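Local atomic coordinates of putative hydantoin racemase (PDB entry 3QVL), a protein that racemises allantoin and probably also interconverts the D and L forms of other 5-monosubstituted hydantoins. Residues 144-149 / 159-164; 32-37 / 68-73; 78-83 / 126-131. All coordinates share one frame; numbering follows the deposited sequence.

Interaction 1 of 3, residues 144-149 / 159-164; sequences IDLPVL and QEKVRE. With 5HY ([(4R)-2,5-dioxoimidazolidin-4-yl]acetic acid), chain C.
Ile144, just past the end of strand 138-143, and Lys161 on helix 157-172 bring their CA atoms to 6.1 Å, so the chain leaving the strand lies close against the helix it will later form. This is the first half of a beta-alpha-beta crossover in a parallel sheet: the helix leads on to strand 177-180, and the loop between is long enough to line a ligand pocket. Lys161 does most of the joining. Its CB sits against Ile144 CB, and its chain runs past the turn until a bend at the last torsion (chi4 -77°) swings NZ to Ile144 O, at 3.2 Å. The C=O...N angle is 155°, and the donor lies only slightly off the carbonyl plane. A lysine suits the place, since its methylenes serve as a greasy arm while its ammonium takes up a carbonyl at the turn. Leu146 exploits that arm: CD1 packs on Lys161 CD at 3.7 Å, the two chains crossing at about a right angle. Ile144 and Val162 are the buried pair. With Ile144 CG1 held between the backbone N and carbonyl carbon (chi1 60°), CG2 is left beside N, where it meets Lys161 O at 3.7 Å. The other arm carries CD1 to Val162 CG2, 4.1 Å away, and both branched residues fill the interior, Val162 also touching Leu192 of helix 189-196. Backbone bonds from Ile144 to Thr116 and from Leu146 to Thr117 tie the loop to the neighbouring strand's end. Farther along, Val148, whose N is bonded to Glu46 OE2, presents both methyls to the bound 5HY: CG2 lies 3.5 Å from the ligand's carboxylate carbon CG, and CG1 comes within 3.3 Å of carboxylate oxygen OD2.

Interaction 2 of 3, residues 32-37 / 68-73; sequences EILAVC and QGVDGH
Gln68 opens the second segment by laying its amide beside Leu34 of strand 31-36, within a beta-alpha-beta crossover of a parallel sheet. Strand 31-36 is followed by helix 48-68 and then by strand 72-75, and strand 2-7 lies between the two strands. The Gln68 chain runs extended beyond CG, and its end reaches the leucine's CD1 methyl, NE2 lying 3.9 Å from Leu34 CD1. The long methylene chain lets a polar residue at this exposed position give partial cover to an apolar one, while its backbone O accepts a bond from Arg3 NH2. Gly69 comes next, with a positive phi of 76°, as the C-prime residue of the Schellman motif that ends the helix; a residue without a side chain adopts this backbone shape easily. The chain then reverses toward the sheet, and Val70 makes the apolar half of the contact. Its CG1, placed beside the backbone N (chi1 -59°), meets Leu34 CD1 at 3.8 Å, the two side chains slanting across one another. A single leucine methyl thus touches both Gln68 and Val70. The CA atoms of Leu34 and Val70 are 9.0 Å apart, as suits positions with a strand between them; the two side chains bridge the gap together, CD1 from one end and CG1 from the other, while the Leu34 backbone pairs with Ile4 and Val6 of that middle strand. Asp71 turns its carboxylate to strand 2-7, where OD2 accepts from the backbone N of Arg3. Gly72 begins strand 72-75 in a nearly fully extended form and is buried. His73 follows, packing on Ile62 of helix 48-68, with its ring ND1 hydrogen-bonded to Gln5 OE1.

Interaction 3 of 3, residues 78-83 / 126-131; sequences FGDPGL and RHLLHQ. With 5HY ([(4R)-2,5-dioxoimidazolidin-4-yl]acetic acid), chain C.
Leu128 of helix 122-132 pushes one methyl, CD1, against the backbone of the loop that begins at Phe78. CD1 lies 3.3 Å from Phe78 O and 3.5 Å from Gly79 O, while its second methyl, CD2, is 3.9 Å from Gly79 O. The contact is therefore one of van der Waals packing on two successive carbonyls, and Gly79 meets the leucine through its carbonyl O. Asp80 stands at the margin, its OD2 4.3 Å from Leu128 CD1, but its polar business is with other groups. OD2 is bonded to Tyr132 OH and Glu99 N, and OD1 to Ala98 N, so a buried carboxylate is satisfied by the start of helix 97-108 and by the helix that carries Leu128. Beyond Asp80, a type II turn runs to Leu83. Pro81 and Gly82 suit its two central places, the latter with positive phi and serving as N-cap of helix 83-89. On the other flank, Phe78 turns its ring from the ligand into the core, CG anti to the backbone N (chi1 -158°), where it rests on Ala98, Ile114 and Ala125. Its main-chain N faces the ligand instead and donates to the ring carbonyl O of 5HY at 2.9 Å, with an N-H...O angle of 160°. Phe78 thus pairs a core-filling ring with a ligand-binding amide, in a loop following a parallel strand, as fits the substrate pocket of the Asp/Glu/hydantoin racemase fold.

How the interactions relate
Two of the three contacts meet the bound 5HY: interaction 1 through the valine side chain of its loop, interaction 3 through a main-chain amide. Their centres lie about 21 Å apart, and their nearest atoms about 8 Å, so the ligand links regions that do not touch. Interaction 2 belongs to the framework of the sheet containing strands 31-36 and 72-75; the latter runs on into the loop 78-83 of interaction 3. These two contacts have centres about 22 Å apart. Interaction 1 lies in the other sheet's half, about 29 Å from interaction 2 between centres, while interaction 3 joins a loop of one half to helix 122-132 of the other.

Interaction 1 of 3, residues 144-149 / 159-164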
# COMPACT_ATOMS: atom_id res chain seq x y z
N ILE A 144 -25.96 -3.16 10.11
CA ILE A 144 -27.14 -3.86 10.65
C ILE A 144 -28.35 -3.77 9.72
O ILE A 144 -29.39 -4.38 9.99
CB ILE A 144 -27.50 -3.40 12.09
CG1 ILE A 144 -27.84 -1.90 12.13
CG2 ILE A 144 -26.39 -3.77 13.07
CD1 ILE A 144 -28.60 -1.46 13.37
N ASP A 145 -28.20 -3.01 8.64
CA ASP A 145 -29.21 -2.86 7.58
C ASP A 145 -30.52 -2.20 8.05
O ASP A 145 -31.62 -2.69 7.78
CB ASP A 145 -29.49 -4.19 6.88
N LEU A 146 -30.38 -1.08 8.77
CA LEU A 146 -31.51 -0.26 9.16
C LEU A 146 -31.19 1.21 8.90
O LEU A 146 -30.02 1.58 8.84
CB LEU A 146 -31.86 -0.47 10.64
CG LEU A 146 -32.53 -1.78 11.08
CD1 LEU A 146 -32.70 -1.79 12.59
CD2 LEU A 146 -33.88 -1.98 10.40
N PRO A 147 -32.23 2.06 8.74
CA PRO A 147 -31.99 3.50 8.66
C PRO A 147 -31.29 4.00 9.93
O PRO A 147 -31.50 3.44 11.01
CB PRO A 147 -33.39 4.09 8.57
CG PRO A 147 -34.22 3.01 7.97
CD PRO A 147 -33.65 1.73 8.53
N VAL A 148 -30.47 5.03 9.78
CA VAL A 148 -29.72 5.61 10.90
C VAL A 148 -30.62 5.95 12.10
O VAL A 148 -30.28 5.66 13.25
CB VAL A 148 -28.90 6.85 10.44
CG1 VAL A 148 -28.43 7.68 11.62
CG2 VAL A 148 -27.72 6.41 9.59
N LEU A 149 -31.78 6.54 11.82
CA LEU A 149 -32.70 7.00 12.86
C LEU A 149 -33.47 5.88 13.57
O LEU A 149 -34.19 6.14 14.53
CB LEU A 149 -33.65 8.07 12.32
CG LEU A 149 -33.01 9.40 11.90
CD1 LEU A 149 -34.01 10.29 11.19
CD2 LEU A 149 -32.39 10.12 13.09
N GLN A 159 -30.73 -1.64 18.45
CA GLN A 159 -29.85 -1.96 19.58
C GLN A 159 -29.59 -3.46 19.71
O GLN A 159 -28.46 -3.88 19.98
CB GLN A 159 -30.42 -1.40 20.89
CG GLN A 159 -30.27 0.12 21.06
CD GLN A 159 -31.25 0.94 20.22
OE1 GLN A 159 -32.21 0.41 19.66
NE2 GLN A 159 -31.00 2.24 20.14
N GLU A 160 -30.64 -4.26 19.52
CA GLU A 160 -30.52 -5.72 19.56
C GLU A 160 -29.72 -6.24 18.36
O GLU A 160 -28.92 -7.17 18.51
CB GLU A 160 -31.90 -6.38 19.63
CG GLU A 160 -31.90 -7.92 19.68
CD GLU A 160 -31.09 -8.50 20.84
OE1 GLU A 160 -31.07 -7.90 21.94
OE2 GLU A 160 -30.47 -9.57 20.65
N LYS A 161 -29.94 -5.64 17.19
CA LYS A 161 -29.20 -5.99 15.98
C LYS A 161 -27.71 -5.68 16.09
O LYS A 161 -26.88 -6.44 15.58
CB LYS A 161 -29.80 -5.30 14.76
CG LYS A 161 -30.94 -6.07 14.10
CD LYS A 161 -31.53 -5.29 12.94
CE LYS A 161 -32.16 -6.22 11.91
NZ LYS A 161 -31.12 -6.88 11.06
N VAL A 162 -27.38 -4.57 16.75
CA VAL A 162 -25.98 -4.21 17.02
C VAL A 162 -25.33 -5.27 17.91
O VAL A 162 -24.24 -5.76 17.59
CB VAL A 162 -25.87 -2.80 17.67
CG1 VAL A 162 -24.45 -2.53 18.17
CG2 VAL A 162 -26.28 -1.72 16.68
N ARG A 163 -26.00 -5.62 19.00
CA ARG A 163 -25.53 -6.64 19.94
C ARG A 163 -25.25 -7.98 19.24
O ARG A 163 -24.17 -8.55 19.39
CB ARG A 163 -26.54 -6.82 21.07
CG ARG A 163 -26.13 -7.82 22.14
CD ARG A 163 -27.27 -8.10 23.10
NE ARG A 163 -27.07 -9.33 23.86
CZ ARG A 163 -27.49 -10.53 23.47
NH1 ARG A 163 -28.14 -10.69 22.32
NH2 ARG A 163 -27.25 -11.59 24.23
N GLU A 164 -26.23 -8.45 18.46
CA GLU A 164 -26.12 -9.71 17.73
C GLU A 164 -24.99 -9.69 16.70
O GLU A 164 -24.27 -10.68 16.53
CB GLU A 164 -27.44 -10.06 17.04
CG GLU A 164 -28.55 -10.49 18.00
CD GLU A 164 -29.89 -10.70 17.31
OE1 GLU A 164 -29.94 -10.71 16.06
OE2 GLU A 164 -30.91 -10.85 18.02
C 5HY C . -23.66 8.97 12.22
N 5HY C . -24.77 9.13 10.21
O 5HY C . -22.86 8.69 13.11
CA 5HY C . -23.57 8.51 10.77
CB 5HY C . -23.59 6.97 10.64
CG 5HY C . -24.69 6.23 11.42
OAB 5HY C . -26.37 10.52 11.01
NAF 5HY C . -24.72 9.77 12.36
CAI 5HY C . -25.35 9.85 11.18
OD1 5HY C . -24.85 5.02 11.14
OD2 5HY C . -25.34 6.86 12.28

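Interaction 2 of 3, residues 32-37 / 68-73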
# COMPACT_ATOMS: atom_id res chain seq x y z
N GLU A 32 -17.01 21.05 30.75
CA GLU A 32 -18.38 21.32 30.35
C GLU A 32 -18.59 20.88 28.91
O GLU A 32 -17.79 21.22 28.03
CB GLU A 32 -18.71 22.81 30.51
CG GLU A 32 -20.17 23.17 30.24
CD GLU A 32 -20.43 24.67 30.20
OE1 GLU A 32 -19.52 25.46 30.54
OE2 GLU A 32 -21.55 25.06 29.81
N ILE A 33 -19.66 20.13 28.68
CA ILE A 33 -20.02 19.68 27.34
C ILE A 33 -21.10 20.59 26.76
O ILE A 33 -22.14 20.81 27.38
CB ILE A 33 -20.50 18.20 27.34
CG1 ILE A 33 -19.41 17.24 27.85
CG2 ILE A 33 -21.03 17.78 25.96
CD1 ILE A 33 -18.12 17.21 27.02
N LEU A 34 -20.84 21.12 25.57
CA LEU A 34 -21.83 21.88 24.83
C LEU A 34 -22.31 21.07 23.63
O LEU A 34 -21.69 21.10 22.55
CB LEU A 34 -21.28 23.24 24.39
CG LEU A 34 -20.85 24.25 25.46
CD1 LEU A 34 -20.11 25.42 24.83
CD2 LEU A 34 -22.04 24.76 26.27
N ALA A 35 -23.39 20.32 23.83
CA ALA A 35 -23.96 19.47 22.79
C ALA A 35 -24.85 20.28 21.86
O ALA A 35 -25.86 20.84 22.29
CB ALA A 35 -24.73 18.31 23.41
N VAL A 36 -24.46 20.36 20.59
CA VAL A 36 -25.16 21.17 19.60
C VAL A 36 -25.39 20.43 18.29
O VAL A 36 -24.80 19.38 18.04
CB VAL A 36 -24.41 22.51 19.31
CG1 VAL A 36 -24.35 23.40 20.55
CG2 VAL A 36 -23.01 22.24 18.75
N CYS A 37 -26.27 20.98 17.46
CA CYS A 37 -26.50 20.49 16.10
C CYS A 37 -26.80 21.68 15.18
O CYS A 37 -27.17 22.75 15.68
CB CYS A 37 -27.65 19.48 16.08
SG CYS A 37 -29.22 20.11 16.69
N GLN A 68 -17.56 31.65 20.99
CA GLN A 68 -17.75 31.41 22.42
C GLN A 68 -16.42 31.17 23.15
O GLN A 68 -16.35 31.28 24.37
CB GLN A 68 -18.69 30.22 22.65
CG GLN A 68 -20.13 30.47 22.20
CD GLN A 68 -20.96 29.20 22.08
OE1 GLN A 68 -22.19 29.25 22.04
NE2 GLN A 68 -20.29 28.05 22.02
N GLY A 69 -15.38 30.85 22.38
CA GLY A 69 -14.06 30.61 22.93
C GLY A 69 -13.93 29.25 23.60
O GLY A 69 -13.29 29.13 24.65
N VAL A 70 -14.54 28.23 23.00
CA VAL A 70 -14.44 26.86 23.50
C VAL A 70 -13.02 26.32 23.30
O VAL A 70 -12.29 26.79 22.43
CB VAL A 70 -15.49 25.91 22.86
CG1 VAL A 70 -16.91 26.41 23.13
CG2 VAL A 70 -15.25 25.74 21.37
N ASP A 71 -12.65 25.34 24.12
CA ASP A 71 -11.30 24.79 24.11
C ASP A 71 -11.08 23.76 23.00
O ASP A 71 -9.94 23.54 22.58
CB ASP A 71 -10.97 24.19 25.48
CG ASP A 71 -10.94 25.23 26.58
OD1 ASP A 71 -9.97 26.01 26.63
OD2 ASP A 71 -11.90 25.28 27.38
N GLY A 72 -12.16 23.15 22.53
CA GLY A 72 -12.08 22.15 21.47
C GLY A 72 -13.44 21.74 20.93
O GLY A 72 -14.48 22.13 21.46
N HIS A 73 -13.42 20.94 19.86
CA HIS A 73 -14.64 20.52 19.18
C HIS A 73 -14.63 19.03 18.87
O HIS A 73 -13.58 18.43 18.67
CB HIS A 73 -14.83 21.29 17.86
CG HIS A 73 -14.57 22.76 17.97
ND1 HIS A 73 -15.59 23.69 18.06
CD2 HIS A 73 -13.42 23.46 17.97
CE1 HIS A 73 -15.07 24.90 18.12
NE2 HIS A 73 -13.75 24.79 18.07

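Interaction 3 of 3, residues 78-83 / 126-131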
# COMPACT_ATOMS: atom_id res chain seq x y z
N PHE A 78 -20.16 9.39 12.26
CA PHE A 78 -19.12 8.41 11.90
C PHE A 78 -18.42 8.61 10.54
O PHE A 78 -17.47 7.89 10.22
CB PHE A 78 -19.66 6.98 12.03
CG PHE A 78 -18.59 5.94 12.20
CD1 PHE A 78 -17.88 5.84 13.40
CD2 PHE A 78 -18.28 5.06 11.17
CE1 PHE A 78 -16.89 4.88 13.56
CE2 PHE A 78 -17.29 4.10 11.32
CZ PHE A 78 -16.59 4.01 12.52
N GLY A 79 -18.88 9.58 9.76
CA GLY A 79 -18.18 9.94 8.53
C GLY A 79 -17.19 11.07 8.73
O GLY A 79 -16.48 11.46 7.79
N ASP A 80 -17.15 11.61 9.95
CA ASP A 80 -16.35 12.79 10.30
C ASP A 80 -16.45 13.91 9.26
O ASP A 80 -15.42 14.43 8.80
CB ASP A 80 -14.87 12.40 10.53
CG ASP A 80 -14.69 11.41 11.68
OD1 ASP A 80 -15.65 11.16 12.44
OD2 ASP A 80 -13.57 10.88 11.82
N PRO A 81 -17.69 14.31 8.89
CA PRO A 81 -17.85 15.27 7.80
C PRO A 81 -17.26 16.64 8.12
O PRO A 81 -17.47 17.17 9.22
CB PRO A 81 -19.38 15.37 7.64
CG PRO A 81 -19.92 14.99 8.96
CD PRO A 81 -18.98 13.95 9.50
N GLY A 82 -16.52 17.19 7.17
CA GLY A 82 -15.90 18.51 7.29
C GLY A 82 -14.80 18.61 8.33
O GLY A 82 -14.55 19.69 8.85
N LEU A 83 -14.14 17.49 8.62
CA LEU A 83 -13.11 17.45 9.66
C LEU A 83 -11.96 18.43 9.42
O LEU A 83 -11.63 19.23 10.29
CB LEU A 83 -12.57 16.02 9.86
CG LEU A 83 -11.48 15.82 10.93
CD1 LEU A 83 -12.01 16.08 12.34
CD2 LEU A 83 -10.87 14.43 10.83
N ARG A 126 -14.94 2.83 4.82
CA ARG A 126 -13.78 2.27 4.11
C ARG A 126 -12.80 3.36 3.70
O ARG A 126 -11.59 3.20 3.86
CB ARG A 126 -14.23 1.50 2.86
CG ARG A 126 -14.90 0.17 3.14
CD ARG A 126 -15.21 -0.56 1.83
NE ARG A 126 -16.36 -1.45 1.97
CZ ARG A 126 -16.29 -2.72 2.36
NH1 ARG A 126 -17.40 -3.44 2.45
NH2 ARG A 126 -15.12 -3.27 2.66
N HIS A 127 -13.34 4.46 3.16
CA HIS A 127 -12.53 5.61 2.74
C HIS A 127 -11.78 6.22 3.92
O HIS A 127 -10.60 6.58 3.79
CB HIS A 127 -13.41 6.66 2.07
N LEU A 128 -12.45 6.33 5.07
CA LEU A 128 -11.84 6.88 6.28
C LEU A 128 -10.73 5.98 6.83
O LEU A 128 -9.72 6.48 7.32
CB LEU A 128 -12.89 7.14 7.36
CG LEU A 128 -13.86 8.32 7.18
CD1 LEU A 128 -14.71 8.46 8.42
CD2 LEU A 128 -13.13 9.63 6.87
N LEU A 129 -10.93 4.67 6.74
CA LEU A 129 -9.91 3.70 7.13
C LEU A 129 -8.62 3.92 6.35
O LEU A 129 -7.53 3.92 6.92
CB LEU A 129 -10.41 2.26 6.93
CG LEU A 129 -11.39 1.68 7.95
CD1 LEU A 129 -11.99 0.40 7.42
CD2 LEU A 129 -10.71 1.43 9.30
N HIS A 130 -8.76 4.11 5.04
CA HIS A 130 -7.62 4.39 4.16
C HIS A 130 -7.00 5.76 4.44
O HIS A 130 -5.78 5.88 4.51
CB HIS A 130 -8.03 4.28 2.69
CG HIS A 130 -8.21 2.87 2.21
ND1 HIS A 130 -7.15 2.00 2.07
CD2 HIS A 130 -9.32 2.19 1.84
CE1 HIS A 130 -7.60 0.83 1.64
NE2 HIS A 130 -8.91 0.92 1.49
N GLN A 131 -7.85 6.77 4.61
CA GLN A 131 -7.40 8.13 4.88
C GLN A 131 -6.64 8.24 6.19
O GLN A 131 -5.60 8.90 6.26
CB GLN A 131 -8.59 9.10 4.87
C 5HY C . -23.66 8.97 12.22
N 5HY C . -24.77 9.13 10.21
O 5HY C . -22.86 8.69 13.11
CA 5HY C . -23.57 8.51 10.77
CB 5HY C . -23.59 6.97 10.64
CG 5HY C . -24.69 6.23 11.42
OAB 5HY C . -26.37 10.52 11.01
NAF 5HY C . -24.72 9.77 12.36
CAI 5HY C . -25.35 9.85 11.18
OD1 5HY C . -24.85 5.02 11.14
OD2 5HY C . -25.34 6.86 12.28